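Local structure of BF1531-like N-terminal domain-containing protein (Bacteroides fragilis, 3SLR) at residues 22-27 with 73-78; 130-135 with 146-151; 260-265 with 294-299. The protein is of unknown function, though this N-terminal part binds magnesium in a phosphatase-like domain and probably belongs to an enzyme that hydrolyses ester bonds. One frame throughout, in Å; residues are numbered along the deposited sequence.

Interaction 1 of 3, residues 22-27 with 73-78; sequences KLKVAL and YQFEPD
Lys-24 on strand 22-29 and Asp-78 hold each other through two bonds, at the point where the chain leaves helix 71-75 and enters strand 79-83. Both strands belong to the five-stranded parallel sheet, order 2-1-3-4-5, of the SGNH-hydrolase-like FkbH N-terminal domain. The backbone N of Lys-24 donates to Asp-78 OD2 over 2.7 Å, almost straight at 172°, and meets the anti side of the carboxylate. In return Asp-78 N reaches Lys-24 O at 2.7 Å, this time along a bent path of 132°. Asp-78 thus engages both the N and the O of Lys-24, which also has a backbone bond with Tyr-79 at the start of strand 79-83.

The lysine side chain runs on past the carboxylate toward the end of helix 71-75. Its chain is bent at the third torsion (chi3 68°), bringing CE over one face of the Phe-75 ring. Lys-24 NZ makes a weak bond of 3.1 Å to Glu-76 O, with Phe-75 O close by at 3.0 Å from the same nitrogen. Glu-76, with positive phi, is where the backbone leaves helical angles, which probably helps present its carbonyl to the amine. At the base of the lysine, Lys-24 CB lies 3.7 Å from Phe-75 CZ.

The ring is carried to the strand by CG anti to the backbone N. Trp-54 meets it at a shallow angle, so the phenylalanine also ties the helix end to the edge strand 50-55. Farther along strand 22-29, Ala-26 CB packs against Pro-77 CB at 3.8 Å.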
loop_
_atom_site.group_PDB
_atom_site.type_symbol
_atom_site.label_atom_id
_atom_site.label_comp_id
_atom_site.label_asym_id
_atom_site.label_seq_id
_atom_site.Cartn_x
_atom_site.Cartn_y
_atom_site.Cartn_z
ATOM N N LYS A 22 12.107 -12.932 14.558
ATOM C CA LYS A 22 10.805 -13.584 14.687
ATOM C C LYS A 22 9.689 -12.610 15.083
ATOM O O LYS A 22 9.886 -11.737 15.926
ATOM C CB LYS A 22 10.905 -14.715 15.718
ATOM C CG LYS A 22 10.001 -15.907 15.434
ATOM C CD LYS A 22 8.806 -15.983 16.391
ATOM C CE LYS A 22 9.232 -16.276 17.827
ATOM N NZ LYS A 22 8.935 -15.131 18.750
ATOM N N LEU A 23 8.512 -12.763 14.474
ATOM C CA LEU A 23 7.338 -11.981 14.861
ATOM C C LEU A 23 6.158 -12.924 15.011
ATOM O O LEU A 23 5.961 -13.810 14.181
ATOM C CB LEU A 23 7.003 -10.919 13.805
ATOM C CG LEU A 23 7.973 -9.757 13.619
ATOM C CD1 LEU A 23 7.547 -8.904 12.428
ATOM C CD2 LEU A 23 7.991 -8.928 14.889
ATOM N N LYS A 24 5.383 -12.747 16.075
ATOM C CA LYS A 24 4.197 -13.567 16.282
ATOM C C LYS A 24 2.983 -12.819 15.751
ATOM O O LYS A 24 2.657 -11.740 16.242
ATOM C CB LYS A 24 4.028 -13.907 17.763
ATOM C CG LYS A 24 5.090 -14.876 18.270
ATOM C CD LYS A 24 5.334 -14.727 19.765
ATOM C CE LYS A 24 4.152 -15.174 20.567
ATOM N NZ LYS A 24 4.378 -14.956 22.027
ATOM N N VAL A 25 2.332 -13.404 14.749
ATOM C CA VAL A 25 1.189 -12.785 14.081
ATOM C C VAL A 25 -0.057 -13.655 14.247
ATOM O O VAL A 25 -0.066 -14.827 13.857
ATOM C CB VAL A 25 1.470 -12.603 12.581
ATOM C CG1 VAL A 25 0.243 -12.004 11.862
ATOM C CG2 VAL A 25 2.699 -11.723 12.374
ATOM N N ALA A 26 -1.098 -13.089 14.851
ATOM C CA ALA A 26 -2.396 -13.769 14.919
ATOM C C ALA A 26 -3.291 -13.286 13.769
ATOM O O ALA A 26 -3.323 -12.099 13.447
ATOM C CB ALA A 26 -3.070 -13.495 16.252
ATOM N N LEU A 27 -4.008 -14.215 13.153
ATOM C CA LEU A 27 -4.946 -13.867 12.091
ATOM C C LEU A 27 -6.307 -14.466 12.418
ATOM O O LEU A 27 -6.428 -15.672 12.652
ATOM C CB LEU A 27 -4.448 -14.411 10.754
ATOM C CG LEU A 27 -5.400 -14.302 9.565
ATOM C CD1 LEU A 27 -5.665 -12.832 9.197
ATOM C CD2 LEU A 27 -4.826 -15.069 8.380
ATOM N N TYR A 73 -5.313 -15.134 23.294
ATOM C CA TYR A 73 -4.542 -14.457 24.340
ATOM C C TYR A 73 -3.352 -15.277 24.810
ATOM O O TYR A 73 -2.294 -14.727 25.134
ATOM C CB TYR A 73 -5.431 -14.065 25.518
ATOM C CG TYR A 73 -6.393 -12.963 25.167
ATOM C CD1 TYR A 73 -5.952 -11.653 25.019
ATOM C CD2 TYR A 73 -7.735 -13.231 24.957
ATOM C CE1 TYR A 73 -6.830 -10.637 24.677
ATOM C CE2 TYR A 73 -8.617 -12.226 24.620
ATOM C CZ TYR A 73 -8.159 -10.930 24.480
ATOM O OH TYR A 73 -9.047 -9.928 24.145
ATOM N N GLN A 74 -3.513 -16.593 24.845
ATOM C CA GLN A 74 -2.394 -17.453 25.223
ATOM C C GLN A 74 -1.242 -17.358 24.218
ATOM O O GLN A 74 -0.081 -17.575 24.566
ATOM C CB GLN A 74 -2.852 -18.906 25.393
ATOM C CG GLN A 74 -4.062 -19.077 26.308
ATOM C CD GLN A 74 -3.791 -18.678 27.750
ATOM O OE1 GLN A 74 -2.716 -18.174 28.080
ATOM N NE2 GLN A 74 -4.774 -18.909 28.623
ATOM N N PHE A 75 -1.565 -17.015 22.973
ATOM C CA PHE A 75 -0.559 -16.913 21.913
ATOM C C PHE A 75 0.334 -15.673 22.075
ATOM O O PHE A 75 1.471 -15.667 21.620
ATOM C CB PHE A 75 -1.240 -16.903 20.529
ATOM C CG PHE A 75 -0.280 -16.784 19.374
ATOM C CD1 PHE A 75 0.655 -17.781 19.120
ATOM C CD2 PHE A 75 -0.322 -15.678 18.523
ATOM C CE1 PHE A 75 1.542 -17.674 18.063
ATOM C CE2 PHE A 75 0.563 -15.567 17.453
ATOM C CZ PHE A 75 1.494 -16.564 17.223
ATOM N N GLU A 76 -0.198 -14.634 22.717
ATOM C CA GLU A 76 0.525 -13.378 22.944
ATOM C C GLU A 76 1.152 -12.808 21.668
ATOM O O GLU A 76 2.372 -12.685 21.557
ATOM C CB GLU A 76 1.590 -13.554 24.032
ATOM C CG GLU A 76 1.006 -13.886 25.402
ATOM C CD GLU A 76 2.080 -14.160 26.452
ATOM O OE1 GLU A 76 3.257 -14.338 26.075
ATOM O OE2 GLU A 76 1.741 -14.199 27.654
ATOM N N PRO A 77 0.311 -12.451 20.694
ATOM C CA PRO A 77 0.847 -12.018 19.402
ATOM C C PRO A 77 1.517 -10.648 19.457
ATOM O O PRO A 77 1.166 -9.796 20.285
ATOM C CB PRO A 77 -0.406 -11.965 18.512
ATOM C CG PRO A 77 -1.538 -11.697 19.480
ATOM C CD PRO A 77 -1.161 -12.476 20.718
ATOM N N ASP A 78 2.486 -10.451 18.570
ATOM C CA ASP A 78 3.070 -9.138 18.325
ATOM C C ASP A 78 2.145 -8.308 17.430
ATOM O O ASP A 78 2.046 -7.090 17.588
ATOM C CB ASP A 78 4.428 -9.290 17.657
ATOM C CG ASP A 78 5.432 -10.000 18.536
ATOM O OD1 ASP A 78 5.600 -9.567 19.693
ATOM O OD2 ASP A 78 6.040 -10.986 18.071
#

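Interaction 2 of 3, residues 130-135 with 146-151; sequences EIEDTI and SFTYQL
Three waters stand between the Asp-133 carboxylate and the first turn of helix 147-164, and the direct touch is slight: Asp-133 OD2 to Phe-147 CB, 3.8 Å. The aspartate sits in the loop after strand 122-126 of the FkbH N-terminal domain. Its carboxylate faces the helix, and each of its oxygens reaches a backbone N-H there by way of one water. Water 2 donates to Asp-133 OD2 at 2.7 Å and accepts from Phe-147 N. Beside it, water 3 donates to OD1 and accepts from Thr-148 N over 3.1 Å. OD1 also takes the N-H of Ile-135 from above the carboxylate plane, forming an Asx turn that fixes how the group is presented.

Water 1 joins Ile-131 O, Asp-133 N and Thr-148 OG1, while the same Ile-131 O sits at the edge of the Phe-147 ring, 3.7 Å from CD2. The extended Glu-130 chain brings OE2 within 3.1 Å of Thr-148 OG1, a hydroxyl that also meets waters 1 and 4. One turn along the helix, Leu-151 CD2 packs on Glu-130 CA at 3.6 Å.

Ser-146 is the N-cap, its OG accepting from Tyr-149 N. The Asp-133 carboxylate reaches the N-H groups of Phe-147 and Thr-148 through water, and the helix N-terminus would probably favour its negative charge.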
loop_
_atom_site.group_PDB
_atom_site.type_symbol
_atom_site.label_atom_id
_atom_site.label_comp_id
_atom_site.label_asym_id
_atom_site.label_seq_id
_atom_site.Cartn_x
_atom_site.Cartn_y
_atom_site.Cartn_z
ATOM N N GLU A 130 -17.016 -1.412 -0.524
ATOM C CA GLU A 130 -18.470 -1.383 -0.613
ATOM C C GLU A 130 -19.004 -2.485 -1.529
ATOM O O GLU A 130 -18.522 -2.660 -2.645
ATOM C CB GLU A 130 -18.966 -0.013 -1.083
ATOM C CG GLU A 130 -20.509 0.052 -1.225
ATOM C CD GLU A 130 -21.007 1.415 -1.665
ATOM O OE1 GLU A 130 -20.221 2.384 -1.599
ATOM O OE2 GLU A 130 -22.190 1.511 -2.084
ATOM N N ILE A 131 -19.979 -3.245 -1.042
ATOM C CA ILE A 131 -20.807 -4.041 -1.937
ATOM C C ILE A 131 -22.133 -3.301 -2.048
ATOM O O ILE A 131 -22.868 -3.189 -1.073
ATOM C CB ILE A 131 -21.034 -5.478 -1.419
ATOM C CG1 ILE A 131 -19.698 -6.220 -1.271
ATOM C CG2 ILE A 131 -21.994 -6.242 -2.358
ATOM C CD1 ILE A 131 -19.817 -7.524 -0.495
ATOM N N GLU A 132 -22.404 -2.729 -3.213
ATOM C CA GLU A 132 -23.653 -2.016 -3.418
ATOM C C GLU A 132 -24.755 -3.042 -3.685
ATOM O O GLU A 132 -24.719 -3.738 -4.696
ATOM C CB GLU A 132 -23.538 -1.030 -4.580
ATOM C CG GLU A 132 -24.872 -0.356 -4.866
ATOM C CD GLU A 132 -24.819 0.619 -6.014
ATOM O OE1 GLU A 132 -24.188 0.309 -7.046
ATOM O OE2 GLU A 132 -25.407 1.705 -5.871
ATOM N N ASP A 133 -25.721 -3.162 -2.778
ATOM C CA ASP A 133 -26.718 -4.229 -2.918
ATOM C C ASP A 133 -27.854 -3.848 -3.874
ATOM O O ASP A 133 -28.660 -4.695 -4.277
ATOM C CB ASP A 133 -27.244 -4.712 -1.559
ATOM C CG ASP A 133 -27.999 -3.646 -0.785
ATOM O OD1 ASP A 133 -28.313 -2.568 -1.345
ATOM O OD2 ASP A 133 -28.313 -3.915 0.393
ATOM N N THR A 134 -27.865 -2.578 -4.264
ATOM C CA THR A 134 -28.915 -1.995 -5.108
ATOM C C THR A 134 -30.350 -2.229 -4.632
ATOM O O THR A 134 -31.282 -2.131 -5.425
ATOM C CB THR A 134 -28.813 -2.439 -6.594
ATOM O OG1 THR A 134 -29.242 -3.802 -6.734
ATOM C CG2 THR A 134 -27.380 -2.256 -7.129
ATOM N N ILE A 135 -30.524 -2.525 -3.347
ATOM C CA ILE A 135 -31.859 -2.684 -2.765
ATOM C C ILE A 135 -32.696 -1.402 -2.907
ATOM O O ILE A 135 -33.915 -1.457 -3.151
ATOM C CB ILE A 135 -31.744 -3.105 -1.292
ATOM C CG1 ILE A 135 -31.255 -4.559 -1.208
ATOM C CG2 ILE A 135 -33.079 -2.935 -0.555
ATOM C CD1 ILE A 135 -32.279 -5.567 -1.709
ATOM N N SER A 146 -29.884 1.570 5.424
ATOM C CA SER A 146 -29.403 0.858 4.232
ATOM C C SER A 146 -27.981 0.364 4.448
ATOM O O SER A 146 -27.235 0.932 5.260
ATOM C CB SER A 146 -29.462 1.738 2.980
ATOM O OG SER A 146 -28.435 2.709 2.967
ATOM N N PHE A 147 -27.596 -0.693 3.731
ATOM C CA PHE A 147 -26.243 -1.227 3.881
ATOM C C PHE A 147 -25.220 -0.213 3.395
ATOM O O PHE A 147 -24.162 -0.064 3.995
ATOM C CB PHE A 147 -26.058 -2.555 3.144
ATOM C CG PHE A 147 -24.747 -3.251 3.462
ATOM C CD1 PHE A 147 -24.556 -3.871 4.688
ATOM C CD2 PHE A 147 -23.711 -3.275 2.539
ATOM C CE1 PHE A 147 -23.357 -4.512 4.990
ATOM C CE2 PHE A 147 -22.504 -3.911 2.833
ATOM C CZ PHE A 147 -22.332 -4.537 4.052
ATOM N N THR A 148 -25.532 0.476 2.304
ATOM C CA THR A 148 -24.617 1.484 1.757
ATOM C C THR A 148 -24.348 2.617 2.745
ATOM O O THR A 148 -23.196 3.013 2.941
ATOM C CB THR A 148 -25.136 2.023 0.428
ATOM O OG1 THR A 148 -24.862 1.056 -0.598
ATOM C CG2 THR A 148 -24.451 3.330 0.068
ATOM N N TYR A 149 -25.395 3.119 3.393
ATOM C CA TYR A 149 -25.198 4.138 4.419
ATOM C C TYR A 149 -24.379 3.624 5.616
ATOM O O TYR A 149 -23.411 4.261 6.027
ATOM C CB TYR A 149 -26.512 4.760 4.894
ATOM C CG TYR A 149 -26.255 5.920 5.824
ATOM C CD1 TYR A 149 -25.987 7.191 5.319
ATOM C CD2 TYR A 149 -26.217 5.741 7.197
ATOM C CE1 TYR A 149 -25.722 8.255 6.167
ATOM C CE2 TYR A 149 -25.973 6.803 8.054
ATOM C CZ TYR A 149 -25.722 8.060 7.536
ATOM O OH TYR A 149 -25.459 9.132 8.375
ATOM N N GLN A 150 -24.768 2.478 6.168
ATOM C CA GLN A 150 -24.074 1.921 7.324
ATOM C C GLN A 150 -22.602 1.654 7.036
ATOM O O GLN A 150 -21.740 1.906 7.881
ATOM C CB GLN A 150 -24.784 0.665 7.822
ATOM C CG GLN A 150 -26.120 0.992 8.475
ATOM C CD GLN A 150 -25.934 1.810 9.745
ATOM O OE1 GLN A 150 -25.091 1.481 10.588
ATOM N NE2 GLN A 150 -26.707 2.887 9.879
ATOM N N LEU A 151 -22.307 1.147 5.842
ATOM C CA LEU A 151 -20.913 0.853 5.500
ATOM C C LEU A 151 -20.068 2.123 5.349
ATOM O O LEU A 151 -18.918 2.163 5.758
ATOM C CB LEU A 151 -20.825 0.006 4.230
ATOM C CG LEU A 151 -19.524 -0.798 4.204
ATOM C CD1 LEU A 151 -19.597 -1.821 5.322
ATOM C CD2 LEU A 151 -19.312 -1.506 2.875
HETATM O O HOH W 1 -25.172 -1.762 -0.238
HETATM O O HOH W 2 -29.416 -2.084 1.966
HETATM O O HOH W 3 -27.819 -0.274 0.408
HETATM O O HOH W 4 -26.672 0.155 -2.427
#

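Interaction 3 of 3, residues 260-265 with 294-299; sequences EFQEWV and PEMVLK
Gln-262 extends from helix 255-270 into the loop ahead of strand 305-309 and accepts the N-H groups of Val-297 and Leu-298 on one amide oxygen. The helix and loop belong to the HAD-like phosphatase domain, whose four-stranded parallel sheet carries the magnesium site. Leu-298 N points almost straight at Gln-262 OE1 (3.0 Å, 172°), whereas Val-297 N comes in to the same OE1 at 2.9 Å on a bent path of 135°. Both donors lie somewhat off the carbonyl plane, the valine one more so.

The other end of the amide is fixed too: NE2 donates to Ile-233 O, a few residues after the magnesium ligands Asp-228 and Asp-230. The side chain of Met-296, a selenomethionine in this crystal, curls beside this nitrogen and crosses the glutamine at about a right angle, with SE 3.7 Å from Gln-262 NE2. Two donors on the oxygen and an acceptor for the nitrogen leave little doubt about how the amide is flipped. CG stands anti to the carbonyl carbon (chi1 -76°), and from there the chain runs straight out to the loop.

Apolar groups flank this bridge. Val-265, one turn on, crosses Leu-298 about perpendicularly, CG1 to CD1 at 3.7 Å, and also packs on Leu-225 and Leu-227 of strand 224-227. Val-297 CB packs 3.8 Å from Gln-262 CB, and both valine methyls meet Glu-263 CG. Within the loop, Lys-299 NZ folds back to donate to Met-296 O at 2.9 Å.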
loop_
_atom_site.group_PDB
_atom_site.type_symbol
_atom_site.label_atom_id
_atom_site.label_comp_id
_atom_site.label_asym_id
_atom_site.label_seq_id
_atom_site.Cartn_x
_atom_site.Cartn_y
_atom_site.Cartn_z
ATOM N N GLU A 260 0.511 15.570 -13.645
ATOM C CA GLU A 260 -0.158 14.836 -12.570
ATOM C C GLU A 260 0.806 13.928 -11.805
ATOM O O GLU A 260 0.664 13.739 -10.601
ATOM C CB GLU A 260 -1.376 14.081 -13.109
ATOM C CG GLU A 260 -2.409 15.052 -13.691
ATOM C CD GLU A 260 -3.624 14.388 -14.305
ATOM O OE1 GLU A 260 -3.648 13.147 -14.431
ATOM O OE2 GLU A 260 -4.557 15.134 -14.683
ATOM N N PHE A 261 1.783 13.370 -12.513
ATOM C CA PHE A 261 2.853 12.605 -11.879
ATOM C C PHE A 261 3.729 13.486 -10.984
ATOM O O PHE A 261 4.087 13.085 -9.871
ATOM C CB PHE A 261 3.702 11.880 -12.935
ATOM C CG PHE A 261 4.894 11.147 -12.359
ATOM C CD1 PHE A 261 4.729 10.214 -11.346
ATOM C CD2 PHE A 261 6.166 11.375 -12.847
ATOM C CE1 PHE A 261 5.817 9.537 -10.821
ATOM C CE2 PHE A 261 7.265 10.707 -12.321
ATOM C CZ PHE A 261 7.086 9.785 -11.308
ATOM N N GLN A 262 4.080 14.680 -11.458
ATOM C CA GLN A 262 4.846 15.615 -10.624
ATOM C C GLN A 262 4.050 16.024 -9.390
ATOM O O GLN A 262 4.621 16.247 -8.334
ATOM C CB GLN A 262 5.247 16.867 -11.402
ATOM C CG GLN A 262 6.388 16.653 -12.365
ATOM C CD GLN A 262 6.914 17.958 -12.927
ATOM O OE1 GLN A 262 6.875 19.001 -12.261
ATOM N NE2 GLN A 262 7.426 17.903 -14.146
ATOM N N GLU A 263 2.725 16.116 -9.522
ATOM C CA GLU A 263 1.884 16.453 -8.371
ATOM C C GLU A 263 1.926 15.367 -7.284
ATOM O O GLU A 263 1.839 15.664 -6.095
ATOM C CB GLU A 263 0.442 16.722 -8.825
ATOM C CG GLU A 263 0.333 18.004 -9.629
ATOM C CD GLU A 263 -0.997 18.159 -10.352
ATOM O OE1 GLU A 263 -1.777 17.180 -10.413
ATOM O OE2 GLU A 263 -1.245 19.269 -10.879
ATOM N N TRP A 264 2.034 14.114 -7.707
ATOM C CA TRP A 264 2.202 12.996 -6.787
ATOM C C TRP A 264 3.552 13.125 -6.066
ATOM O O TRP A 264 3.641 12.939 -4.854
ATOM C CB TRP A 264 2.127 11.683 -7.575
ATOM C CG TRP A 264 2.221 10.416 -6.753
ATOM C CD1 TRP A 264 1.232 9.857 -5.992
ATOM C CD2 TRP A 264 3.352 9.546 -6.643
ATOM N NE1 TRP A 264 1.685 8.700 -5.406
ATOM C CE2 TRP A 264 2.981 8.484 -5.788
ATOM C CE3 TRP A 264 4.645 9.564 -7.178
ATOM C CZ2 TRP A 264 3.851 7.446 -5.463
ATOM C CZ3 TRP A 264 5.511 8.528 -6.851
ATOM C CH2 TRP A 264 5.110 7.486 -5.998
ATOM N N VAL A 265 4.594 13.457 -6.816
ATOM C CA VAL A 265 5.925 13.615 -6.222
ATOM C C VAL A 265 5.896 14.752 -5.200
ATOM O O VAL A 265 6.469 14.647 -4.109
ATOM C CB VAL A 265 6.987 13.850 -7.291
ATOM C CG1 VAL A 265 8.363 14.159 -6.650
ATOM C CG2 VAL A 265 7.073 12.623 -8.206
ATOM N N PRO A 294 7.575 27.751 -16.313
ATOM C CA PRO A 294 6.485 28.018 -15.364
ATOM C C PRO A 294 5.522 26.849 -15.196
ATOM O O PRO A 294 4.769 26.847 -14.230
ATOM C CB PRO A 294 5.727 29.193 -16.009
ATOM C CG PRO A 294 6.596 29.700 -17.082
ATOM C CD PRO A 294 7.465 28.574 -17.525
ATOM N N GLU A 295 5.518 25.896 -16.123
ATOM C CA GLU A 295 4.608 24.761 -16.023
ATOM C C GLU A 295 5.138 23.655 -15.129
ATOM O O GLU A 295 4.420 22.715 -14.835
ATOM C CB GLU A 295 4.257 24.175 -17.396
ATOM C CG GLU A 295 3.105 24.877 -18.101
ATOM C CD GLU A 295 1.852 24.991 -17.240
ATOM O OE1 GLU A 295 1.195 23.960 -16.974
ATOM O OE2 GLU A 295 1.526 26.119 -16.818
HETATM N N MSE A 296 6.391 23.760 -14.699
HETATM C CA MSE A 296 6.927 22.779 -13.761
HETATM C C MSE A 296 6.160 22.837 -12.437
HETATM O O MSE A 296 5.932 23.913 -11.879
HETATM C CB MSE A 296 8.423 23.021 -13.514
HETATM C CG MSE A 296 9.312 22.727 -14.717
HETATM SE SE MSE A 296 9.497 20.825 -15.091
HETATM C CE MSE A 296 10.571 20.291 -13.532
ATOM N N VAL A 297 5.753 21.676 -11.939
ATOM C CA VAL A 297 5.176 21.589 -10.600
ATOM C C VAL A 297 6.297 21.527 -9.571
ATOM O O VAL A 297 6.302 22.272 -8.587
ATOM C CB VAL A 297 4.239 20.365 -10.465
ATOM C CG1 VAL A 297 3.721 20.228 -9.038
ATOM C CG2 VAL A 297 3.069 20.504 -11.426
ATOM N N LEU A 298 7.255 20.641 -9.808
ATOM C CA LEU A 298 8.447 20.555 -8.966
ATOM C C LEU A 298 9.373 21.743 -9.219
ATOM O O LEU A 298 9.591 22.128 -10.366
ATOM C CB LEU A 298 9.182 19.240 -9.238
ATOM C CG LEU A 298 8.353 17.991 -8.919
ATOM C CD1 LEU A 298 9.110 16.714 -9.255
ATOM C CD2 LEU A 298 7.958 18.014 -7.453
ATOM N N LYS A 299 9.898 22.330 -8.146
ATOM C CA LYS A 299 10.879 23.412 -8.247
ATOM C C LYS A 299 12.196 22.943 -7.624
ATOM O O LYS A 299 12.239 21.911 -6.953
ATOM C CB LYS A 299 10.380 24.652 -7.509
ATOM C CG LYS A 299 8.993 25.120 -7.925
ATOM C CD LYS A 299 8.909 25.455 -9.400
ATOM C CE LYS A 299 7.501 25.939 -9.747
ATOM N NZ LYS A 299 7.347 26.349 -11.162
#

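Overall arrangement
The chain falls into two domains, and the contacts follow that division. Interactions 1 and 2 both sit in the FkbH N-terminal domain, their centres 34 Å apart: the first ties strand 22-29 to the run-in of strand 79-83, while the second joins the loop after strand 122-126 to the helix that follows it. Interaction 3 belongs to the HAD-like domain, its centre 44 Å from interaction 1's and 38 Å from interaction 2's; no two touch. It is the nearest to the magnesium site of Asp-228, Asp-230 and Asp-336 without joining it: the Met-296 side chain is about 10 Å from that of Asp-230 and about 12 Å from a bound magnesium ion.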